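Local coordinates for protein BIM1 (Saccharomyces cerevisiae, PDB 2QJX) that binds microtubules, including their growing plus ends, as a member of the EB1 family, through the calponin-homology domain present in this fragment, at residues A37-Q41 / R54-N58. Sequence-based numbering, arbitrary orientation.
Sequences AAYCQ and RVKFN
Ala-37, in the first turn of helix 37-47, lies closest to Phe-57 of the irregular loop 54-58, their CA atoms 4.9 Å apart, where the loop passes through an inverse gamma turn centred on Lys-56. The methyl of Ala-37 points toward the loop and rests against the backbone of Phe-57: its CB sits 3.5 Å from Phe-57 O and 3.9 Å from Phe-57 CD1. Val-55 divides its branches between successive turns. Val-55 CG1, anti to the backbone N (chi1 171°), lies 4.0 Å from Ala-37 CA. Val-55 CG2 meets Cys-40 CB at 4.1 Å. Replacing Val-55 with alanine removes both of these methyls and is likely to open a gap beside Ala-37 and Cys-40. Farther along the helix, the extended Gln-41 chain crosses the Phe-57 ring, amide and ring planes 80° apart, and brings OE1 to 3.2 Å from Phe-57 CE1. That oxygen accepts a hydrogen bond from Arg-124, and NE2 donates to Tyr-118 OH and Pro-120 O, fixing the amide's rotation. Apolar contacts thus hold the loop to its helix within the calponin-homology domain, while the buried amide of Gln-41 is satisfied by the C-terminal segment.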
loop_
_atom_site.group_PDB
_atom_site.type_symbol
_atom_site.label_atom_id
_atom_site.label_comp_id
_atom_site.label_asym_id
_atom_site.label_seq_id
_atom_site.Cartn_x
_atom_site.Cartn_y
_atom_site.Cartn_z
ATOM N N ALA A 37 4.689 1.854 -1.539
ATOM C CA ALA A 37 5.040 1.383 -0.203
ATOM C C ALA A 37 3.808 1.155 0.688
ATOM O O ALA A 37 3.662 0.092 1.303
ATOM C CB ALA A 37 5.999 2.372 0.454
ATOM N N ALA A 38 2.927 2.147 0.759
ATOM C CA ALA A 38 1.722 2.027 1.575
ATOM C C ALA A 38 0.844 0.872 1.101
ATOM O O ALA A 38 0.280 0.141 1.917
ATOM C CB ALA A 38 0.930 3.340 1.547
ATOM N N TYR A 39 0.718 0.708 -0.215
ATOM C CA TYR A 39 -0.092 -0.377 -0.768
ATOM C C TYR A 39 0.422 -1.718 -0.254
ATOM O O TYR A 39 -0.357 -2.585 0.155
ATOM C CB TYR A 39 -0.032 -0.361 -2.299
ATOM C CG TYR A 39 -0.630 0.874 -2.938
ATOM C CD1 TYR A 39 -0.239 1.274 -4.216
ATOM C CD2 TYR A 39 -1.583 1.644 -2.269
ATOM C CE1 TYR A 39 -0.774 2.415 -4.810
ATOM C CE2 TYR A 39 -2.131 2.785 -2.857
ATOM C CZ TYR A 39 -1.719 3.165 -4.125
ATOM O OH TYR A 39 -2.243 4.302 -4.702
ATOM N N CYS A 40 1.741 -1.890 -0.287
ATOM C CA CYS A 40 2.351 -3.123 0.191
ATOM C C CYS A 40 1.996 -3.369 1.646
ATOM O O CYS A 40 1.616 -4.478 2.012
ATOM C CB CYS A 40 3.878 -3.063 0.078
ATOM S SG CYS A 40 4.524 -3.307 -1.583
ATOM N N GLN A 41 2.137 -2.345 2.484
ATOM C CA GLN A 41 1.844 -2.539 3.896
ATOM C C GLN A 41 0.372 -2.746 4.207
ATOM O O GLN A 41 0.039 -3.382 5.206
ATOM C CB GLN A 41 2.408 -1.406 4.756
ATOM C CG GLN A 41 2.206 -1.692 6.245
ATOM C CD GLN A 41 3.195 -0.995 7.139
ATOM O OE1 GLN A 41 3.565 0.154 6.900
ATOM N NE2 GLN A 41 3.617 -1.679 8.196
ATOM N N ARG A 54 12.195 -5.460 2.605
ATOM C CA ARG A 54 12.627 -5.160 1.244
ATOM C C ARG A 54 11.779 -4.115 0.530
ATOM O O ARG A 54 12.093 -3.691 -0.591
ATOM C CB ARG A 54 12.702 -6.471 0.451
ATOM C CG ARG A 54 13.837 -7.377 0.940
ATOM C CD ARG A 54 13.716 -8.795 0.403
ATOM N NE ARG A 54 13.219 -9.711 1.425
ATOM C CZ ARG A 54 12.515 -10.811 1.167
ATOM N NH1 ARG A 54 12.223 -11.135 -0.084
ATOM N NH2 ARG A 54 12.091 -11.580 2.162
ATOM N N VAL A 55 10.707 -3.697 1.189
ATOM C CA VAL A 55 9.842 -2.662 0.650
ATOM C C VAL A 55 10.560 -1.350 0.938
ATOM O O VAL A 55 10.978 -1.109 2.071
ATOM C CB VAL A 55 8.470 -2.653 1.363
ATOM C CG1 VAL A 55 7.656 -1.431 0.932
ATOM C CG2 VAL A 55 7.717 -3.933 1.042
ATOM N N LYS A 56 10.740 -0.522 -0.086
ATOM C CA LYS A 56 11.398 0.768 0.087
ATOM C C LYS A 56 10.305 1.702 0.574
ATOM O O LYS A 56 9.658 2.403 -0.210
ATOM C CB LYS A 56 11.976 1.259 -1.243
ATOM C CG LYS A 56 12.979 0.292 -1.865
ATOM C CD LYS A 56 14.136 0.018 -0.917
ATOM C CE LYS A 56 15.013 -1.121 -1.405
ATOM N NZ LYS A 56 16.027 -1.512 -0.384
ATOM N N PHE A 57 10.102 1.698 1.888
ATOM C CA PHE A 57 9.046 2.488 2.484
ATOM C C PHE A 57 9.148 3.988 2.312
ATOM O O PHE A 57 8.148 4.652 2.037
ATOM C CB PHE A 57 8.906 2.155 3.969
ATOM C CG PHE A 57 7.507 2.278 4.457
ATOM C CD1 PHE A 57 6.565 1.307 4.134
ATOM C CD2 PHE A 57 7.098 3.412 5.146
ATOM C CE1 PHE A 57 5.235 1.461 4.480
ATOM C CE2 PHE A 57 5.762 3.581 5.500
ATOM C CZ PHE A 57 4.827 2.602 5.164
ATOM N N ASN A 58 10.349 4.530 2.475
ATOM C CA ASN A 58 10.558 5.959 2.331
ATOM C C ASN A 58 11.381 6.234 1.076
ATOM O O ASN A 58 12.431 6.862 1.133
ATOM C CB ASN A 58 11.259 6.499 3.582
ATOM C CG ASN A 58 10.417 6.325 4.833
ATOM O OD1 ASN A 58 9.374 6.964 4.985
ATOM N ND2 ASN A 58 10.854 5.442 5.729
#